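Local coordinates for delta toxin (Clostridium perfringens, PDB 2YGT), which is a haemolytic beta-pore-forming toxin that probably acts by assembling into pores in target-cell membranes, at residues N25-S37 with I46-S58. Residues are numbered along the deposited sequence; the frame is centred on the assembly and turned at random.
With ZN (zinc ion), chain B.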
ATOM      1  N   ASN A  25      14.867  29.175 -12.422  1.00 53.26           N
ATOM      2  CA  ASN A  25      15.725  30.324 -12.159  1.00 57.40           C
ATOM      3  C   ASN A  25      17.196  30.052 -12.466  1.00 57.85           C
ATOM      4  O   ASN A  25      18.052  30.146 -11.585  1.00 63.42           O
ATOM      5  CB  ASN A  25      15.567  30.793 -10.710  1.00 62.89           C
ATOM      6  CG  ASN A  25      16.117  32.188 -10.486  1.00 69.85           C
ATOM      7  OD1 ASN A  25      15.786  33.122 -11.217  1.00 71.11           O
ATOM      8  ND2 ASN A  25      16.956  32.338  -9.467  1.00 70.49           N
ATOM      9  N   ASN A  26      17.478  29.706 -13.719  1.00 56.18           N
ATOM     10  CA  ASN A  26      18.846  29.485 -14.186  1.00 58.57           C
ATOM     11  C   ASN A  26      19.464  28.165 -13.723  1.00 57.28           C
ATOM     12  O   ASN A  26      20.446  27.696 -14.302  1.00 55.01           O
ATOM     13  CB  ASN A  26      19.751  30.659 -13.803  1.00 62.64           C
ATOM     14  N   LYS A  27      18.891  27.569 -12.681  1.00 53.08           N
ATOM     15  CA  LYS A  27      19.387  26.294 -12.173  1.00 47.27           C
ATOM     16  C   LYS A  27      18.618  25.122 -12.776  1.00 44.20           C
ATOM     17  O   LYS A  27      17.389  25.137 -12.839  1.00 46.53           O
ATOM     18  CB  LYS A  27      19.325  26.254 -10.645  1.00 44.35           C
ATOM     19  CG  LYS A  27      20.157  27.332  -9.970  1.00 44.89           C
ATOM     20  CD  LYS A  27      20.273  27.094  -8.472  1.00 51.96           C
ATOM     21  CE  LYS A  27      20.985  28.248  -7.780  1.00 52.19           C
ATOM     22  NZ  LYS A  27      21.132  28.018  -6.315  1.00 47.77           N
ATOM     23  N   GLN A  28      19.352  24.108 -13.220  1.00 44.77           N
ATOM     24  CA  GLN A  28      18.750  22.987 -13.931  1.00 45.76           C
ATOM     25  C   GLN A  28      19.051  21.641 -13.277  1.00 41.75           C
ATOM     26  O   GLN A  28      20.176  21.383 -12.851  1.00 41.35           O
ATOM     27  CB  GLN A  28      19.216  22.982 -15.389  1.00 43.35           C
ATOM     28  CG  GLN A  28      18.922  21.699 -16.141  1.00 48.99           C
ATOM     29  CD  GLN A  28      19.302  21.786 -17.608  1.00 51.39           C
ATOM     30  OE1 GLN A  28      19.203  22.848 -18.224  1.00 44.09           O
ATOM     31  NE2 GLN A  28      19.739  20.666 -18.175  1.00 44.79           N
ATOM     32  N   ILE A  29      18.032  20.792 -13.195  1.00 20.15           N
ATOM     33  CA  ILE A  29      18.198  19.435 -12.687  1.00 23.44           C
ATOM     34  C   ILE A  29      17.513  18.433 -13.616  1.00 25.77           C
ATOM     35  O   ILE A  29      16.681  18.808 -14.443  1.00 31.16           O
ATOM     36  CB  ILE A  29      17.627  19.283 -11.263  1.00 29.44           C
ATOM     37  CG1 ILE A  29      16.096  19.275 -11.296  1.00 23.73           C
ATOM     38  CG2 ILE A  29      18.158  20.386 -10.351  1.00 28.38           C
ATOM     39  CD1 ILE A  29      15.463  19.139  -9.933  1.00 23.31           C
ATOM     40  N   ARG A  30      17.863  17.160 -13.482  1.00 23.62           N
ATOM     41  CA  ARG A  30      17.298  16.133 -14.350  1.00 25.86           C
ATOM     42  C   ARG A  30      16.640  15.014 -13.551  1.00 26.37           C
ATOM     43  O   ARG A  30      17.049  14.716 -12.430  1.00 31.48           O
ATOM     44  CB  ARG A  30      18.373  15.568 -15.280  1.00 34.18           C
ATOM     45  CG  ARG A  30      19.117  16.641 -16.058  1.00 40.71           C
ATOM     46  CD  ARG A  30      19.752  16.089 -17.323  1.00 46.90           C
ATOM     47  NE  ARG A  30      20.178  17.165 -18.215  1.00 54.69           N
ATOM     48  CZ  ARG A  30      20.498  16.996 -19.494  1.00 54.64           C
ATOM     49  NH1 ARG A  30      20.439  15.789 -20.043  1.00 51.46           N
ATOM     50  NH2 ARG A  30      20.873  18.034 -20.229  1.00 52.98           N
ATOM     51  N   LYS A  31      15.615  14.404 -14.135  1.00 18.43           N
ATOM     52  CA  LYS A  31      14.902  13.308 -13.491  1.00 20.73           C
ATOM     53  C   LYS A  31      14.813  12.099 -14.414  1.00 19.48           C
ATOM     54  O   LYS A  31      14.305  12.198 -15.530  1.00 20.68           O
ATOM     55  CB  LYS A  31      13.496  13.748 -13.078  1.00 18.77           C
ATOM     56  CG  LYS A  31      12.705  12.665 -12.363  1.00 25.78           C
ATOM     57  CD  LYS A  31      11.263  13.083 -12.128  1.00 28.50           C
ATOM     58  CE  LYS A  31      10.449  13.012 -13.408  1.00 29.54           C
ATOM     59  NZ  LYS A  31       9.009  13.277 -13.156  1.00 36.00           N
ATOM     60  N   TYR A  32      15.313  10.961 -13.942  1.00 19.99           N
ATOM     61  CA  TYR A  32      15.291   9.729 -14.721  1.00 17.97           C
ATOM     62  C   TYR A  32      14.298   8.742 -14.128  1.00 17.67           C
ATOM     63  O   TYR A  32      14.332   8.462 -12.930  1.00 17.50           O
ATOM     64  CB  TYR A  32      16.688   9.102 -14.773  1.00 19.74           C
ATOM     65  CG  TYR A  32      17.742  10.016 -15.352  1.00 21.94           C
ATOM     66  CD1 TYR A  32      17.994  10.042 -16.718  1.00 24.20           C
ATOM     67  CD2 TYR A  32      18.480  10.860 -14.533  1.00 25.46           C
ATOM     68  CE1 TYR A  32      18.958  10.882 -17.254  1.00 29.20           C
ATOM     69  CE2 TYR A  32      19.446  11.703 -15.057  1.00 34.66           C
ATOM     70  CZ  TYR A  32      19.681  11.711 -16.418  1.00 35.81           C
ATOM     71  OH  TYR A  32      20.639  12.550 -16.938  1.00 41.98           O
ATOM     72  N   SER A  33      13.414   8.219 -14.972  1.00 17.67           N
ATOM     73  CA  SER A  33      12.398   7.269 -14.532  1.00 19.61           C
ATOM     74  C   SER A  33      12.764   5.815 -14.829  1.00 17.54           C
ATOM     75  O   SER A  33      13.354   5.506 -15.866  1.00 17.82           O
ATOM     76  CB  SER A  33      11.044   7.606 -15.162  1.00 28.34           C
ATOM     77  OG  SER A  33      10.531   8.821 -14.637  1.00 41.70           O
ATOM     78  N   SER A  34      12.408   4.924 -13.911  1.00 17.34           N
ATOM     79  CA  SER A  34      12.614   3.497 -14.117  1.00 17.86           C
ATOM     80  C   SER A  34      11.457   2.713 -13.504  1.00 20.69           C
ATOM     81  O   SER A  34      11.046   2.976 -12.373  1.00 21.63           O
ATOM     82  CB  SER A  34      13.951   3.056 -13.514  1.00 17.56           C
ATOM     83  OG  SER A  34      14.257   1.724 -13.868  1.00 17.77           O
ATOM     84  N   THR A  35      10.925   1.759 -14.261  1.00 17.41           N
ATOM     85  CA  THR A  35       9.795   0.959 -13.800  1.00 17.29           C
ATOM     86  C   THR A  35      10.059  -0.538 -13.913  1.00 17.49           C
ATOM     87  O   THR A  35      10.505  -1.027 -14.951  1.00 27.82           O
ATOM     88  CB  THR A  35       8.507   1.279 -14.584  1.00 17.39           C
ATOM     89  OG1 THR A  35       8.103   2.624 -14.316  1.00 49.41           O
ATOM     90  CG2 THR A  35       7.390   0.343 -14.168  1.00 20.58           C
ATOM     91  N   ASP A  36       9.775  -1.263 -12.839  1.00 17.33           N
ATOM     92  CA  ASP A  36       9.866  -2.713 -12.865  1.00 17.55           C
ATOM     93  C   ASP A  36       8.645  -3.355 -12.218  1.00 17.42           C
ATOM     94  O   ASP A  36       8.059  -2.799 -11.291  1.00 21.48           O
ATOM     95  CB  ASP A  36      11.150  -3.190 -12.186  1.00 17.61           C
ATOM     96  CG  ASP A  36      11.582  -4.544 -12.678  1.00 25.49           C
ATOM     97  OD1 ASP A  36      11.020  -4.989 -13.702  1.00 22.04           O
ATOM     98  OD2 ASP A  36      12.472  -5.159 -12.053  1.00 24.88           O
ATOM     99  N   SER A  37       8.265  -4.527 -12.719  1.00 34.26           N
ATOM    100  CA  SER A  37       7.110  -5.246 -12.197  1.00 28.76           C
ATOM    101  C   SER A  37       7.469  -6.678 -11.822  1.00 29.25           C
ATOM    102  O   SER A  37       8.250  -7.335 -12.511  1.00 18.25           O
ATOM    103  CB  SER A  37       5.965  -5.247 -13.215  1.00 27.00           C
ATOM    104  OG  SER A  37       5.293  -4.001 -13.237  1.00 33.30           O
ATOM    105  N   ILE A  46       3.529  -6.476  -7.679  1.00 30.38           N
ATOM    106  CA  ILE A  46       4.216  -5.279  -7.223  1.00 27.84           C
ATOM    107  C   ILE A  46       4.838  -4.548  -8.405  1.00 27.56           C
ATOM    108  O   ILE A  46       5.447  -5.160  -9.282  1.00 25.13           O
ATOM    109  CB  ILE A  46       5.301  -5.598  -6.176  1.00 30.72           C
ATOM    110  CG1 ILE A  46       5.921  -4.307  -5.642  1.00 33.69           C
ATOM    111  CG2 ILE A  46       6.377  -6.484  -6.770  1.00 41.14           C
ATOM    112  CD1 ILE A  46       4.920  -3.374  -5.004  1.00 36.46           C
ATOM    113  N   THR A  47       4.660  -3.233  -8.422  1.00 26.01           N
ATOM    114  CA  THR A  47       5.290  -2.378  -9.415  1.00 16.67           C
ATOM    115  C   THR A  47       5.979  -1.221  -8.710  1.00 22.22           C
ATOM    116  O   THR A  47       5.364  -0.521  -7.907  1.00 18.53           O
ATOM    117  CB  THR A  47       4.268  -1.818 -10.416  1.00 16.81           C
ATOM    118  OG1 THR A  47       3.848  -2.859 -11.307  1.00 23.58           O
ATOM    119  CG2 THR A  47       4.880  -0.685 -11.228  1.00 21.61           C
ATOM    120  N   VAL A  48       7.259  -1.028  -9.005  1.00 21.84           N
ATOM    121  CA  VAL A  48       7.997   0.092  -8.438  1.00 18.97           C
ATOM    122  C   VAL A  48       8.374   1.102  -9.511  1.00 19.78           C
ATOM    123  O   VAL A  48       8.978   0.753 -10.524  1.00 16.66           O
ATOM    124  CB  VAL A  48       9.265  -0.367  -7.695  1.00 22.43           C
ATOM    125  CG1 VAL A  48       8.891  -1.048  -6.390  1.00 19.07           C
ATOM    126  CG2 VAL A  48      10.107  -1.285  -8.575  1.00 16.69           C
ATOM    127  N   ASP A  49       7.996   2.353  -9.286  1.00 24.45           N
ATOM    128  CA  ASP A  49       8.402   3.444 -10.157  1.00 22.54           C
ATOM    129  C   ASP A  49       9.459   4.256  -9.432  1.00 16.41           C
ATOM    130  O   ASP A  49       9.170   4.918  -8.436  1.00 23.58           O
ATOM    131  CB  ASP A  49       7.211   4.337 -10.513  1.00 26.79           C
ATOM    132  CG  ASP A  49       6.125   3.592 -11.265  1.00 43.46           C
ATOM    133  OD1 ASP A  49       6.462   2.737 -12.114  1.00 47.67           O
ATOM    134  OD2 ASP A  49       4.932   3.865 -11.014  1.00 55.48           O
ATOM    135  N   ALA A  50      10.689   4.194  -9.921  1.00 16.58           N
ATOM    136  CA  ALA A  50      11.768   4.972  -9.334  1.00 16.65           C
ATOM    137  C   ALA A  50      12.038   6.233 -10.148  1.00 21.21           C
ATOM    138  O   ALA A  50      12.187   6.181 -11.369  1.00 19.21           O
ATOM    139  CB  ALA A  50      13.028   4.129  -9.225  1.00 16.83           C
ATOM    140  N   SER A  51      12.092   7.370  -9.466  1.00 16.76           N
ATOM    141  CA  SER A  51      12.485   8.614 -10.104  1.00 20.08           C
ATOM    142  C   SER A  51      13.818   9.076  -9.544  1.00 18.83           C
ATOM    143  O   SER A  51      13.874   9.641  -8.452  1.00 18.41           O
ATOM    144  CB  SER A  51      11.427   9.695  -9.893  1.00 18.74           C
ATOM    145  OG  SER A  51      10.275   9.426 -10.663  1.00 32.01           O
ATOM    146  N   PHE A  52      14.887   8.813 -10.290  1.00 17.36           N
ATOM    147  CA  PHE A  52      16.224   9.246  -9.904  1.00 17.65           C
ATOM    148  C   PHE A  52      16.396  10.727 -10.215  1.00 25.83           C
ATOM    149  O   PHE A  52      16.305  11.144 -11.371  1.00 17.91           O
ATOM    150  CB  PHE A  52      17.294   8.440 -10.650  1.00 17.90           C
ATOM    151  CG  PHE A  52      17.309   6.975 -10.308  1.00 17.83           C
ATOM    152  CD1 PHE A  52      16.489   6.085 -10.982  1.00 17.66           C
ATOM    153  CD2 PHE A  52      18.154   6.484  -9.324  1.00 18.01           C
ATOM    154  CE1 PHE A  52      16.500   4.736 -10.675  1.00 17.65           C
ATOM    155  CE2 PHE A  52      18.172   5.136  -9.014  1.00 18.01           C
ATOM    156  CZ  PHE A  52      17.341   4.260  -9.689  1.00 17.82           C
ATOM    157  N   VAL A  53      16.643  11.527  -9.187  1.00 19.52           N
ATOM    158  CA  VAL A  53      16.866  12.947  -9.395  1.00 22.72           C
ATOM    159  C   VAL A  53      18.354  13.256  -9.441  1.00 21.31           C
ATOM    160  O   VAL A  53      19.102  12.865  -8.546  1.00 20.75           O
ATOM    161  CB  VAL A  53      16.212  13.797  -8.295  1.00 24.09           C
ATOM    162  CG1 VAL A  53      16.495  15.271  -8.537  1.00 18.50           C
ATOM    163  CG2 VAL A  53      14.713  13.535  -8.235  1.00 17.79           C
ATOM    164  N   ASP A  54      18.778  13.943 -10.499  1.00 24.17           N
ATOM    165  CA  ASP A  54      20.142  14.451 -10.596  1.00 22.74           C
ATOM    166  C   ASP A  54      20.157  15.956 -10.361  1.00 22.41           C
ATOM    167  O   ASP A  54      19.736  16.739 -11.214  1.00 23.90           O
ATOM    168  CB  ASP A  54      20.777  14.090 -11.940  1.00 23.04           C
ATOM    169  CG  ASP A  54      21.301  12.673 -11.965  1.00 27.41           C
ATOM    170  OD1 ASP A  54      21.062  11.955 -10.974  1.00 24.34           O
ATOM    171  OD2 ASP A  54      21.947  12.278 -12.959  1.00 39.17           O
ATOM    172  N   ASP A  55      20.643  16.343  -9.190  1.00 20.92           N
ATOM    173  CA  ASP A  55      20.604  17.726  -8.747  1.00 22.31           C
ATOM    174  C   ASP A  55      21.978  18.120  -8.222  1.00 25.05           C
ATOM    175  O   ASP A  55      22.320  17.835  -7.075  1.00 22.18           O
ATOM    176  CB  ASP A  55      19.540  17.882  -7.655  1.00 21.15           C
ATOM    177  CG  ASP A  55      19.461  19.290  -7.110  1.00 25.56           C
ATOM    178  OD1 ASP A  55      20.249  20.148  -7.554  1.00 26.86           O
ATOM    179  OD2 ASP A  55      18.606  19.541  -6.233  1.00 29.99           O
ATOM    180  N   LYS A  56      22.765  18.770  -9.075  1.00 31.05           N
ATOM    181  CA  LYS A  56      24.139  19.140  -8.736  1.00 32.61           C
ATOM    182  C   LYS A  56      24.210  20.135  -7.584  1.00 28.32           C
ATOM    183  O   LYS A  56      25.268  20.322  -6.983  1.00 22.70           O
ATOM    184  CB  LYS A  56      24.853  19.722  -9.959  1.00 34.58           C
ATOM    185  CG  LYS A  56      25.135  18.709 -11.055  1.00 44.76           C
ATOM    186  CD  LYS A  56      25.534  19.403 -12.345  1.00 52.40           C
ATOM    187  CE  LYS A  56      25.839  18.399 -13.440  1.00 56.28           C
ATOM    188  NZ  LYS A  56      26.062  19.067 -14.750  1.00 54.01           N
ATOM    189  N   PHE A  57      23.082  20.771  -7.285  1.00 21.88           N
ATOM    190  CA  PHE A  57      23.027  21.785  -6.237  1.00 25.55           C
ATOM    191  C   PHE A  57      22.645  21.182  -4.889  1.00 22.17           C
ATOM    192  O   PHE A  57      22.617  21.870  -3.869  1.00 25.04           O
ATOM    193  CB  PHE A  57      22.062  22.903  -6.636  1.00 22.22           C
ATOM    194  CG  PHE A  57      22.274  23.408  -8.034  1.00 25.80           C
ATOM    195  CD1 PHE A  57      23.252  24.353  -8.303  1.00 24.13           C
ATOM    196  CD2 PHE A  57      21.511  22.925  -9.084  1.00 25.63           C
ATOM    197  CE1 PHE A  57      23.457  24.815  -9.591  1.00 25.88           C
ATOM    198  CE2 PHE A  57      21.710  23.382 -10.374  1.00 34.00           C
ATOM    199  CZ  PHE A  57      22.684  24.328 -10.629  1.00 28.18           C
ATOM    200  N   SER A  58      22.356  19.887  -4.893  1.00 27.24           N
ATOM    201  CA  SER A  58      22.069  19.165  -3.664  1.00 32.49           C
ATOM    202  C   SER A  58      23.326  18.447  -3.200  1.00 32.24           C
ATOM    203  O   SER A  58      24.109  17.967  -4.020  1.00 29.96           O
ATOM    204  CB  SER A  58      20.942  18.158  -3.884  1.00 20.85           C
ATOM    205  OG  SER A  58      20.836  17.274  -2.788  1.00 31.73           O
TER
HETATM  206 ZN    ZN B1291      22.098  10.023 -11.375  1.00 38.61          ZN
HETATM  207  O   HOH W   1      21.846  19.440 -11.724  1.00 23.09           O
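Thr-35 OG1 gives a short hydrogen bond to Asp-49 OD1, 2.7 Å away, meeting it on the anti side of the carboxylate and 33° out of its plane, with the two side chains lying side by side. Beyond them Ser-37 OG and Thr-47 OG1 also meet at 2.7 Å. The face bearing Ser-33, Thr-35, Ser-37 and their partners is thus largely polar.

Beneath these side chains the two arms of an antiparallel beta hairpin run in unbroken register. Four hydrogen-bonded pairs, Arg-30 with Asp-54 to Asp-36 with Val-48, are each closed by two backbone bonds, and the non-hydrogen-bonded pairs between them add CA-H...O contacts.

The other face carries a metal site. Asp-54 OD1 binds the zinc ion at 2.2 Å together with His-286. Tyr-32, its CG opposite the carbonyl carbon (chi1 -58°), brings CE2 to 3.3 Å from Asp-54 OD2; the side chains cross at about a right angle, ring and carboxylate planes 66° apart. The same ring stacks on His-286, so Tyr-32 touches both zinc ligands.

Beyond the Arg-30/Asp-54 pair, a water gives protons to Gln-28 O and, weakly, to Asp-54 O, and accepts one from Lys-56 N. Here Asp-55 OD1 accepts from Phe-57 N, an Asx turn within the type I turn 55-58, while Asp-55 OD2 bonds to Tyr-128 OH and Gly-131 N. The extended Lys-27 chain lies over the Phe-57 ring, CD 4.0 Å from its centre in a CH-pi contact.

In the sheet, strand 27-39 is flanked by strand 19-24 and strand 45-54 by strand 61-72, while Ser-34 OG and Asp-36 OD2 bond to the backbone of Ile-288 and Gln-290, joining the hairpin to the chain's C-terminal strand 287-291.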